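Local coordinates for protein RTX toxin RtxA (Vibrio vulnificus MO6-24/O, PDB 6IMP) that serves as an alpha/beta-hydrolase fold domain of a bacterial virulence toxin and probably acts as a hydrolase, at residues N134-G139 / K148-D153; Y177-P182 / R205-M210; G181-D186 / G235-E240; S209-I214 / K231-Q236. All blocks are in the same frame, centred on the assembly; numbering follows the deposited sequence.

Contact 1 (N134-G139 / K148-D153)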
loop_
_atom_site.group_PDB
_atom_site.type_symbol
_atom_site.label_atom_id
_atom_site.label_comp_id
_atom_site.label_asym_id
_atom_site.label_seq_id
_atom_site.Cartn_x
_atom_site.Cartn_y
_atom_site.Cartn_z
ATOM N N ASN A 134 5.383 6.952 -2.894
ATOM C CA ASN A 134 6.196 6.322 -1.854
ATOM C C ASN A 134 5.831 6.820 -0.456
ATOM O O ASN A 134 5.778 8.018 -0.196
ATOM C CB ASN A 134 7.678 6.619 -2.080
ATOM C CG ASN A 134 8.287 5.780 -3.169
ATOM O OD1 ASN A 134 8.339 4.558 -3.076
ATOM N ND2 ASN A 134 8.789 6.436 -4.195
ATOM N N LEU A 135 5.671 5.880 0.457
ATOM C CA LEU A 135 5.663 6.168 1.884
ATOM C C LEU A 135 7.035 6.676 2.305
ATOM O O LEU A 135 8.028 6.452 1.600
ATOM C CB LEU A 135 5.347 4.898 2.650
ATOM C CG LEU A 135 4.050 4.228 2.205
ATOM C CD1 LEU A 135 4.033 2.762 2.596
ATOM C CD2 LEU A 135 2.869 4.977 2.797
ATOM N N ARG A 136 7.106 7.338 3.456
ATOM C CA ARG A 136 8.398 7.799 3.969
ATOM C C ARG A 136 9.452 6.684 3.952
ATOM O O ARG A 136 9.186 5.562 4.380
ATOM C CB ARG A 136 8.270 8.329 5.388
ATOM C CG ARG A 136 8.000 7.258 6.422
ATOM C CD ARG A 136 7.760 7.884 7.768
ATOM N NE ARG A 136 6.509 8.627 7.799
ATOM C CZ ARG A 136 6.128 9.393 8.812
ATOM N NH1 ARG A 136 4.971 10.037 8.753
ATOM N NH2 ARG A 136 6.885 9.486 9.903
ATOM N N GLY A 137 10.638 7.008 3.446
ATOM C CA GLY A 137 11.787 6.096 3.486
ATOM C C GLY A 137 11.884 5.205 2.264
ATOM O O GLY A 137 12.832 4.422 2.128
ATOM N N TYR A 138 10.914 5.356 1.364
ATOM C CA TYR A 138 10.790 4.525 0.189
ATOM C C TYR A 138 10.895 5.404 -1.032
ATOM O O TYR A 138 10.387 6.531 -1.042
ATOM C CB TYR A 138 9.442 3.823 0.190
ATOM C CG TYR A 138 9.407 2.597 1.063
ATOM C CD1 TYR A 138 9.905 1.387 0.600
ATOM C CD2 TYR A 138 8.863 2.637 2.343
ATOM C CE1 TYR A 138 9.849 0.245 1.377
ATOM C CE2 TYR A 138 8.807 1.499 3.132
ATOM C CZ TYR A 138 9.304 0.304 2.646
ATOM O OH TYR A 138 9.273 -0.839 3.429
ATOM N N GLY A 139 11.523 4.861 -2.075
ATOM C CA GLY A 139 11.833 5.606 -3.299
ATOM C C GLY A 139 12.574 6.901 -3.025
ATOM O O GLY A 139 13.700 6.889 -2.527
ATOM N N LYS A 148 3.294 3.944 12.433
ATOM C CA LYS A 148 2.378 5.071 12.575
ATOM C C LYS A 148 2.683 6.160 11.542
ATOM O O LYS A 148 1.771 6.814 11.018
ATOM C CB LYS A 148 2.411 5.620 14.005
ATOM C CG LYS A 148 1.154 5.310 14.818
ATOM C CD LYS A 148 1.114 3.879 15.348
ATOM C CE LYS A 148 -0.317 3.427 15.632
ATOM N NZ LYS A 148 -0.381 2.250 16.544
ATOM N N GLY A 149 3.962 6.332 11.229
ATOM C CA GLY A 149 4.352 7.158 10.099
ATOM C C GLY A 149 3.688 6.760 8.781
ATOM O O GLY A 149 3.163 7.610 8.066
ATOM N N LEU A 150 3.700 5.467 8.461
ATOM C CA LEU A 150 3.163 4.998 7.185
ATOM C C LEU A 150 1.664 5.226 7.088
ATOM O O LEU A 150 1.152 5.573 6.021
ATOM C CB LEU A 150 3.489 3.525 6.974
ATOM C CG LEU A 150 4.978 3.152 6.964
ATOM C CD1 LEU A 150 5.171 1.739 6.438
ATOM C CD2 LEU A 150 5.798 4.118 6.134
ATOM N N TYR A 151 0.961 5.048 8.202
ATOM C CA TYR A 151 -0.486 5.302 8.235
ATOM C C TYR A 151 -0.782 6.763 7.972
ATOM O O TYR A 151 -1.754 7.097 7.312
ATOM C CB TYR A 151 -1.096 4.922 9.583
ATOM C CG TYR A 151 -1.032 3.444 9.962
ATOM C CD1 TYR A 151 -1.126 2.434 9.007
ATOM C CD2 TYR A 151 -0.923 3.070 11.295
ATOM C CE1 TYR A 151 -1.084 1.097 9.381
ATOM C CE2 TYR A 151 -0.883 1.745 11.670
ATOM C CZ TYR A 151 -0.960 0.763 10.716
ATOM O OH TYR A 151 -0.929 -0.557 11.104
ATOM N N GLN A 152 0.054 7.630 8.513
ATOM C CA GLN A 152 -0.088 9.067 8.297
ATOM C C GLN A 152 0.133 9.447 6.837
ATOM O O GLN A 152 -0.709 10.117 6.223
ATOM C CB GLN A 152 0.867 9.835 9.210
ATOM C CG GLN A 152 0.300 10.037 10.606
ATOM C CD GLN A 152 -0.788 11.097 10.641
ATOM O OE1 GLN A 152 -0.830 12.013 9.793
ATOM N NE2 GLN A 152 -1.675 10.988 11.622
ATOM N N ASP A 153 1.238 8.958 6.273
ATOM C CA ASP A 153 1.563 9.191 4.866
ATOM C C ASP A 153 0.423 8.732 3.952
ATOM O O ASP A 153 0.157 9.341 2.921
ATOM C CB ASP A 153 2.861 8.476 4.501
ATOM C CG ASP A 153 4.064 9.003 5.276
ATOM O OD1 ASP A 153 3.967 10.098 5.871
ATOM O OD2 ASP A 153 5.110 8.316 5.291
#
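Arg136 and Asp153 hold the loop after strand 129-133 to the early turns of helix 147-164. The arginine approaches side-on. Its NE donates to Asp153 OD2 at 2.9 Å. This bond lies in the guanidinium plane; it meets OD2 on the syn side, tilted out of the carboxylate plane. Its NH1 donates to Asp153 OD1 at 3.1 Å, from above the carboxylate plane. The two planes are turned 31° apart, which makes this a twisted salt bridge. The backbone joins in: Arg136 N gives its hydrogen to Asp153 OD2 at 2.9 Å, reaching the oxygen from the face opposite NE. The buried OD2 is therefore gripped by two donors and OD1 by a third. The bend at chi3 (68°) folds the guanidinium back over the helix, where one of its faces lies over Gly149 CA. Beside the salt bridge, Leu135 CB meets Leu150 CD2 at 3.6 Å, the two side chains crossing at about a right angle. Leu135 CD2 rests 3.9 Å from Asp153 CB. The loop itself makes a type II turn, closed by Tyr138 N to Leu135 O, with Gly137 at its third position. Outside the pair, His106 NE2 bonds Leu135 N, and Tyr138 OH bonds Tyr41 O. The arrangement is a strand-loop-helix connection of the alpha/beta hydrolase fold, tied by a salt bridge to the buried Asp153.

Contact 2 (Y177-P182 / R205-M210)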
loop_
_atom_site.group_PDB
_atom_site.type_symbol
_atom_site.label_atom_id
_atom_site.label_comp_id
_atom_site.label_asym_id
_atom_site.label_seq_id
_atom_site.Cartn_x
_atom_site.Cartn_y
_atom_site.Cartn_z
ATOM N N TYR A 177 -1.510 -3.280 -1.539
ATOM C CA TYR A 177 -0.710 -4.474 -1.817
ATOM C C TYR A 177 0.013 -4.742 -0.504
ATOM O O TYR A 177 0.430 -3.810 0.179
ATOM C CB TYR A 177 0.123 -4.273 -3.099
ATOM C CG TYR A 177 1.217 -5.312 -3.359
ATOM C CD1 TYR A 177 0.909 -6.661 -3.558
ATOM C CD2 TYR A 177 2.534 -4.925 -3.510
ATOM C CE1 TYR A 177 1.901 -7.594 -3.790
ATOM C CE2 TYR A 177 3.526 -5.852 -3.760
ATOM C CZ TYR A 177 3.202 -7.184 -3.895
ATOM O OH TYR A 177 4.191 -8.096 -4.155
ATOM N N SER A 178 0.119 -6.021 -0.135
ATOM C CA SER A 178 1.137 -6.561 0.777
ATOM C C SER A 178 1.093 -5.782 2.108
ATOM O O SER A 178 0.009 -5.651 2.676
ATOM C CB SER A 178 2.511 -6.521 0.100
ATOM O OG SER A 178 3.405 -7.410 0.734
ATOM N N MET A 179 2.223 -5.245 2.588
ATOM C CA MET A 179 2.214 -4.322 3.757
ATOM C C MET A 179 1.259 -3.150 3.554
ATOM O O MET A 179 0.706 -2.634 4.508
ATOM C CB MET A 179 3.614 -3.776 4.042
ATOM C CG MET A 179 3.709 -2.719 5.149
ATOM S SD MET A 179 5.438 -2.354 5.592
ATOM C CE MET A 179 5.732 -0.951 4.529
ATOM N N GLY A 180 1.104 -2.719 2.307
ATOM C CA GLY A 180 0.028 -1.800 1.917
ATOM C C GLY A 180 -1.355 -2.273 2.346
ATOM O O GLY A 180 -2.217 -1.465 2.676
ATOM N N GLY A 181 -1.557 -3.586 2.359
ATOM C CA GLY A 181 -2.799 -4.197 2.874
ATOM C C GLY A 181 -3.345 -3.593 4.167
ATOM O O GLY A 181 -4.362 -2.915 4.141
ATOM N N PRO A 182 -2.673 -3.847 5.304
ATOM C CA PRO A 182 -3.070 -3.285 6.601
ATOM C C PRO A 182 -3.039 -1.752 6.645
ATOM O O PRO A 182 -3.849 -1.137 7.339
ATOM C CB PRO A 182 -2.024 -3.856 7.565
ATOM C CG PRO A 182 -0.852 -4.186 6.703
ATOM C CD PRO A 182 -1.434 -4.636 5.409
ATOM N N ARG A 205 -3.263 -9.257 -1.894
ATOM C CA ARG A 205 -2.199 -10.131 -1.363
ATOM C C ARG A 205 -1.635 -9.552 -0.057
ATOM O O ARG A 205 -0.422 -9.372 0.078
ATOM C CB ARG A 205 -1.069 -10.303 -2.388
ATOM C CG ARG A 205 -1.506 -10.930 -3.704
ATOM C CD ARG A 205 -0.457 -10.743 -4.803
ATOM N NE ARG A 205 -0.536 -9.424 -5.434
ATOM C CZ ARG A 205 0.345 -8.932 -6.308
ATOM N NH1 ARG A 205 1.387 -9.651 -6.697
ATOM N NH2 ARG A 205 0.193 -7.697 -6.778
ATOM N N PRO A 206 -2.523 -9.245 0.903
ATOM C CA PRO A 206 -2.181 -8.511 2.102
ATOM C C PRO A 206 -1.150 -9.171 2.993
ATOM O O PRO A 206 -0.980 -10.393 2.972
ATOM C CB PRO A 206 -3.505 -8.480 2.860
ATOM C CG PRO A 206 -4.144 -9.747 2.464
ATOM C CD PRO A 206 -3.896 -9.755 0.994
ATOM N N MET A 207 -0.543 -8.337 3.833
ATOM C CA MET A 207 0.134 -8.772 5.051
ATOM C C MET A 207 -0.933 -8.737 6.120
ATOM O O MET A 207 -1.448 -7.667 6.419
ATOM C CB MET A 207 1.226 -7.767 5.403
ATOM C CG MET A 207 1.678 -7.800 6.846
ATOM S SD MET A 207 2.835 -6.473 7.195
ATOM C CE MET A 207 4.278 -7.006 6.281
ATOM N N PRO A 208 -1.304 -9.899 6.685
ATOM C CA PRO A 208 -2.418 -9.817 7.620
ATOM C C PRO A 208 -1.987 -9.249 8.934
ATOM O O PRO A 208 -2.795 -8.696 9.666
ATOM C CB PRO A 208 -2.806 -11.268 7.805
ATOM C CG PRO A 208 -1.501 -11.985 7.723
ATOM C CD PRO A 208 -0.756 -11.272 6.619
ATOM N N SER A 209 -0.706 -9.422 9.221
ATOM C CA SER A 209 -0.059 -8.923 10.412
ATOM C C SER A 209 1.425 -9.063 10.108
ATOM O O SER A 209 1.830 -9.938 9.353
ATOM C CB SER A 209 -0.461 -9.750 11.646
ATOM O OG SER A 209 0.329 -10.922 11.778
ATOM N N MET A 210 2.234 -8.208 10.678
ATOM C CA MET A 210 3.665 -8.331 10.489
ATOM C C MET A 210 4.226 -9.624 11.070
ATOM O O MET A 210 5.176 -10.191 10.532
ATOM C CB MET A 210 4.351 -7.150 11.129
ATOM C CG MET A 210 5.861 -7.235 11.099
ATOM S SD MET A 210 6.465 -6.998 9.438
ATOM C CE MET A 210 6.146 -5.249 9.256
#
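Tyr177 to Pro182 and Arg205 to Met207 meet in a buried contact between the strand-turn-helix at 177-182 and the loop after strand 200-204, where strands 172-177 and 200-204 end side by side. The first segment has the form of a nucleophile elbow: a type II' turn runs from Tyr177 to Gly180, with Ser178 at a positive phi of 55°. Between the segments, Met207 N donates to Ser178 O at 3.0 Å. It arrives from above the carbonyl plane. Ser178 CA makes a CA-H...O contact with Arg205 O at 3.3 Å. Tyr177 CE1 sits over the centre of the Arg205 guanidinium, 3.2 Å from CZ, with the ring and guanidinium planes 40° apart. Met207 wedges in further along. Its CE touches Met179 CB at 4.0 Å, and its CB lies 4.1 Å from Pro182 CD. The polar ends lead to the loop with His288 and the start of helix 291-302. Tyr177 OH bonds His288 O, Arg205 NH2 bonds Ser291 OG, and Ser178 OG bonds His288 NE2. This chemistry is consistent with a serine hydrolase site, in which Tyr177 and Arg205 would hold the histidine loop beside the probable nucleophile Ser178.

Contact 3 (G181-D186 / G235-E240)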
loop_
_atom_site.group_PDB
_atom_site.type_symbol
_atom_site.label_atom_id
_atom_site.label_comp_id
_atom_site.label_asym_id
_atom_site.label_seq_id
_atom_site.Cartn_x
_atom_site.Cartn_y
_atom_site.Cartn_z
ATOM N N GLY A 181 -1.557 -3.586 2.359
ATOM C CA GLY A 181 -2.799 -4.197 2.874
ATOM C C GLY A 181 -3.345 -3.593 4.167
ATOM O O GLY A 181 -4.362 -2.915 4.141
ATOM N N PRO A 182 -2.673 -3.847 5.304
ATOM C CA PRO A 182 -3.070 -3.285 6.601
ATOM C C PRO A 182 -3.039 -1.752 6.645
ATOM O O PRO A 182 -3.849 -1.137 7.339
ATOM C CB PRO A 182 -2.024 -3.856 7.565
ATOM C CG PRO A 182 -0.852 -4.186 6.703
ATOM C CD PRO A 182 -1.434 -4.636 5.409
ATOM N N ILE A 183 -2.109 -1.137 5.920
ATOM C CA ILE A 183 -2.071 0.324 5.862
ATOM C C ILE A 183 -3.348 0.847 5.217
ATOM O O ILE A 183 -3.996 1.762 5.732
ATOM C CB ILE A 183 -0.867 0.847 5.069
ATOM C CG1 ILE A 183 0.433 0.460 5.772
ATOM C CG2 ILE A 183 -0.953 2.361 4.946
ATOM C CD1 ILE A 183 1.663 0.571 4.893
ATOM N N ALA A 184 -3.671 0.271 4.066
ATOM C CA ALA A 184 -4.882 0.608 3.339
ATOM C C ALA A 184 -6.113 0.443 4.236
ATOM O O ALA A 184 -7.052 1.236 4.175
ATOM C CB ALA A 184 -4.996 -0.262 2.102
ATOM N N ALA A 185 -6.097 -0.581 5.078
ATOM C CA ALA A 185 -7.189 -0.796 6.017
ATOM C C ALA A 185 -7.341 0.389 6.957
ATOM O O ALA A 185 -8.443 0.883 7.125
ATOM C CB ALA A 185 -7.004 -2.090 6.802
ATOM N N ASP A 186 -6.240 0.877 7.529
ATOM C CA ASP A 186 -6.311 2.045 8.425
ATOM C C ASP A 186 -6.821 3.302 7.696
ATOM O O ASP A 186 -7.650 4.043 8.236
ATOM C CB ASP A 186 -4.970 2.331 9.115
ATOM C CG ASP A 186 -5.131 3.140 10.417
ATOM O OD1 ASP A 186 -6.055 3.981 10.518
ATOM O OD2 ASP A 186 -4.332 2.924 11.351
ATOM N N GLY A 235 0.357 -6.942 17.009
ATOM C CA GLY A 235 -0.462 -5.719 16.926
ATOM C C GLY A 235 0.022 -4.671 15.927
ATOM O O GLY A 235 -0.596 -3.611 15.782
ATOM N N GLN A 236 1.133 -4.955 15.251
ATOM C CA GLN A 236 1.642 -4.080 14.205
ATOM C C GLN A 236 1.173 -4.536 12.819
ATOM O O GLN A 236 1.347 -5.707 12.426
ATOM C CB GLN A 236 3.168 -4.012 14.256
ATOM C CG GLN A 236 3.701 -3.553 15.604
ATOM C CD GLN A 236 4.986 -2.743 15.507
ATOM O OE1 GLN A 236 5.943 -3.009 16.229
ATOM N NE2 GLN A 236 4.995 -1.719 14.649
ATOM N N PHE A 237 0.574 -3.599 12.083
ATOM C CA PHE A 237 0.056 -3.859 10.740
ATOM C C PHE A 237 -0.911 -5.051 10.716
ATOM O O PHE A 237 -0.878 -5.861 9.786
ATOM C CB PHE A 237 1.199 -4.126 9.748
ATOM C CG PHE A 237 2.227 -3.031 9.664
ATOM C CD1 PHE A 237 1.981 -1.881 8.924
ATOM C CD2 PHE A 237 3.475 -3.193 10.244
ATOM C CE1 PHE A 237 2.942 -0.889 8.814
ATOM C CE2 PHE A 237 4.445 -2.209 10.135
ATOM C CZ PHE A 237 4.183 -1.060 9.408
ATOM N N SER A 238 -1.763 -5.159 11.737
ATOM C CA SER A 238 -2.845 -6.145 11.722
ATOM C C SER A 238 -4.024 -5.595 10.914
ATOM O O SER A 238 -4.550 -4.524 11.229
ATOM C CB SER A 238 -3.291 -6.493 13.143
ATOM O OG SER A 238 -4.537 -7.177 13.137
ATOM N N VAL A 239 -4.416 -6.324 9.864
ATOM C CA VAL A 239 -5.560 -5.930 9.015
ATOM C C VAL A 239 -6.841 -5.856 9.846
ATOM O O VAL A 239 -7.594 -4.884 9.765
ATOM C CB VAL A 239 -5.788 -6.936 7.858
ATOM C CG1 VAL A 239 -7.078 -6.626 7.108
ATOM C CG2 VAL A 239 -4.614 -6.929 6.897
ATOM N N GLU A 240 -7.081 -6.931 10.597
ATOM C CA GLU A 240 -8.180 -7.041 11.568
ATOM C C GLU A 240 -8.266 -5.812 12.483
ATOM O O GLU A 240 -9.294 -5.111 12.510
ATOM C CB GLU A 240 -7.977 -8.309 12.416
ATOM C CG GLU A 240 -9.246 -9.087 12.743
ATOM C CD GLU A 240 -8.949 -10.460 13.335
ATOM O OE1 GLU A 240 -7.922 -11.073 12.953
ATOM O OE2 GLU A 240 -9.744 -10.930 14.180
#
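Pro182 lies in the first turn of the helix that follows the elbow-like turn, and there it packs on Phe237 in the loop before helix 239-243 and on Val239 at the start of that helix. The contact is apolar. The proline's CB is directed toward the other segment and lies 3.2 Å from Phe237 O, while its CG touches Phe237 CB at 3.7 Å. The same CB also meets Val239 CG2 at 4.1 Å, the two side chains crossing at about a right angle. The Val239 CG2 methyl is the branch that does the touching; it stands opposite the carbonyl carbon, while CG1 lies opposite the backbone N (chi1 172°). Ile183 runs beside Phe237 and points the same way. Its CG1 comes to the edge of the aromatic ring, 4.2 Å from CE1 and near the ring plane. One turn on, Ala185 CB approaches Val239 O at 4.1 Å. Phe237 has a left-handed backbone (phi 54°, psi 40°), and Ser238 after it is the N-cap of helix 239-243, its OG bonding Lys241 N. Phe237 N bonds the Glu147 carboxylate (OE2), and Val239 pairs with Pro208 through the backbone. Other parts of the fold close round the contact. Helix 147-164 lies against Ile183 through Leu150, Tyr151 and Ala154, Leu268 of helix 260-274 meets Val239, and Met207 from the loop after strand 200-204 touches Phe237.

Contact 4 (S209-I214 / K231-Q236)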
loop_
_atom_site.group_PDB
_atom_site.type_symbol
_atom_site.label_atom_id
_atom_site.label_comp_id
_atom_site.label_asym_id
_atom_site.label_seq_id
_atom_site.Cartn_x
_atom_site.Cartn_y
_atom_site.Cartn_z
ATOM N N SER A 209 -0.706 -9.422 9.221
ATOM C CA SER A 209 -0.059 -8.923 10.412
ATOM C C SER A 209 1.425 -9.063 10.108
ATOM O O SER A 209 1.830 -9.938 9.353
ATOM C CB SER A 209 -0.461 -9.750 11.646
ATOM O OG SER A 209 0.329 -10.922 11.778
ATOM N N MET A 210 2.234 -8.208 10.678
ATOM C CA MET A 210 3.665 -8.331 10.489
ATOM C C MET A 210 4.226 -9.624 11.070
ATOM O O MET A 210 5.176 -10.191 10.532
ATOM C CB MET A 210 4.351 -7.150 11.129
ATOM C CG MET A 210 5.861 -7.235 11.099
ATOM S SD MET A 210 6.465 -6.998 9.438
ATOM C CE MET A 210 6.146 -5.249 9.256
ATOM N N THR A 211 3.651 -10.077 12.180
ATOM C CA THR A 211 4.160 -11.264 12.879
ATOM C C THR A 211 3.991 -12.475 11.952
ATOM O O THR A 211 4.938 -13.225 11.684
ATOM C CB THR A 211 3.416 -11.496 14.218
ATOM O OG1 THR A 211 2.073 -11.932 13.968
ATOM C CG2 THR A 211 3.369 -10.210 15.050
ATOM N N LYS A 212 2.795 -12.568 11.379
ATOM C CA LYS A 212 2.421 -13.652 10.484
ATOM C C LYS A 212 3.138 -13.554 9.142
ATOM O O LYS A 212 3.352 -14.558 8.465
ATOM C CB LYS A 212 0.905 -13.668 10.302
ATOM C CG LYS A 212 0.188 -14.124 11.570
ATOM C CD LYS A 212 -1.322 -13.933 11.510
ATOM C CE LYS A 212 -2.080 -15.209 11.875
ATOM N NZ LYS A 212 -3.198 -15.469 10.919
ATOM N N ALA A 213 3.538 -12.343 8.779
ATOM C CA ALA A 213 4.399 -12.140 7.630
ATOM C C ALA A 213 5.833 -12.567 7.917
ATOM O O ALA A 213 6.482 -13.171 7.063
ATOM C CB ALA A 213 4.360 -10.684 7.205
ATOM N N ILE A 214 6.333 -12.215 9.102
ATOM C CA ILE A 214 7.678 -12.607 9.531
ATOM C C ILE A 214 7.750 -14.131 9.644
ATOM O O ILE A 214 8.708 -14.753 9.171
ATOM C CB ILE A 214 8.066 -11.927 10.873
ATOM C CG1 ILE A 214 8.474 -10.467 10.607
ATOM C CG2 ILE A 214 9.222 -12.661 11.561
ATOM C CD1 ILE A 214 8.414 -9.560 11.813
ATOM N N LYS A 231 6.866 -12.350 18.171
ATOM C CA LYS A 231 6.031 -11.973 19.321
ATOM C C LYS A 231 6.181 -10.498 19.664
ATOM O O LYS A 231 5.190 -9.815 19.944
ATOM C CB LYS A 231 6.365 -12.819 20.562
ATOM C CG LYS A 231 5.548 -14.101 20.701
ATOM C CD LYS A 231 4.435 -13.975 21.742
ATOM C CE LYS A 231 3.696 -15.292 21.948
ATOM N NZ LYS A 231 2.782 -15.599 20.813
ATOM N N ALA A 232 7.412 -9.993 19.605
ATOM C CA ALA A 232 7.710 -8.630 20.073
ATOM C C ALA A 232 6.904 -7.579 19.328
ATOM O O ALA A 232 6.816 -6.436 19.770
ATOM C CB ALA A 232 9.197 -8.326 19.953
ATOM N N VAL A 233 6.299 -7.988 18.215
ATOM C CA VAL A 233 5.789 -7.065 17.216
ATOM C C VAL A 233 4.301 -7.327 16.892
ATOM O O VAL A 233 3.738 -6.731 15.964
ATOM C CB VAL A 233 6.721 -7.102 15.970
ATOM C CG1 VAL A 233 6.388 -8.239 15.015
ATOM C CG2 VAL A 233 6.741 -5.765 15.270
ATOM N N ASN A 234 3.670 -8.179 17.704
ATOM C CA ASN A 234 2.208 -8.341 17.736
ATOM C C ASN A 234 1.476 -7.001 17.726
ATOM O O ASN A 234 1.917 -6.046 18.355
ATOM C CB ASN A 234 1.791 -9.124 18.996
ATOM C CG ASN A 234 1.599 -10.613 18.733
ATOM O OD1 ASN A 234 2.535 -11.317 18.341
ATOM N ND2 ASN A 234 0.382 -11.105 18.971
ATOM N N GLY A 235 0.357 -6.942 17.009
ATOM C CA GLY A 235 -0.462 -5.719 16.926
ATOM C C GLY A 235 0.022 -4.671 15.927
ATOM O O GLY A 235 -0.596 -3.611 15.782
ATOM N N GLN A 236 1.133 -4.955 15.251
ATOM C CA GLN A 236 1.642 -4.080 14.205
ATOM C C GLN A 236 1.173 -4.536 12.819
ATOM O O GLN A 236 1.347 -5.707 12.426
ATOM C CB GLN A 236 3.168 -4.012 14.256
ATOM C CG GLN A 236 3.701 -3.553 15.604
ATOM C CD GLN A 236 4.986 -2.743 15.507
ATOM O OE1 GLN A 236 5.943 -3.009 16.229
ATOM N NE2 GLN A 236 4.995 -1.719 14.649
#
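Val233 packs into the inner side of this contact, against helix 210-216. Its CG1 meets three residues: Thr211 CG2 at 3.6 Å, Ile214 CD1 at 4.0 Å and Met210 CG at 4.1 Å. Ile214 and Val233 reach tip to tip, whereas Met210 comes at a slant. The threonine turns its methyl to the turn and its hydroxyl to the helix start. With chi1 at 71°, OG1 sits between the backbone N and the carbonyl carbon, and it shares a hydrogen bond of 3.0 Å with Ser209 OG. Ser209 is the N-cap. Met210, the first residue of the helix, gives its N-H to Gln236 O at 3.2 Å in a nearly straight bond (171°). Gln236 is held at its other end too: the amide turns off the helix, and its NE2 bonds Glu147. Residues Val233 to Gln236 form a type II turn, with Gly235 at the third position. Both helices of this region lie between strands 200-204 and 252-256, where many alpha/beta hydrolases carry a cap insertion. The outer side is looser. Thr211 CG2 still reaches Asn234 N at 3.4 Å. Asn234 itself is exposed, and its CA-CB bond leads off the helix, yet the amide oxygen OD1 bends back to 3.6 Å from Thr211 CG2.

Along the chain, contact 1 closes before the others begin. Contacts 2 and 3 both use helix 180-192 and share Gly181 and Pro182; their centres are about 7 Å apart. Contact 4 shares Ser209 and Met210 with contact 2, and Gly235 and Gln236 with contact 3, at about 11 Å from each, centre to centre. The centre of contact 1 lies about 14 Å from those of contacts 2 and 3, but it touches both, through Leu150 with Met179 and Tyr151 with Ile183. It does not touch contact 4. Together they run from helix 147-164, past the probable nucleophile turn, to the helices 210-216 and 224-232, connecting the presumed active-site region to what may be a cap-like insertion.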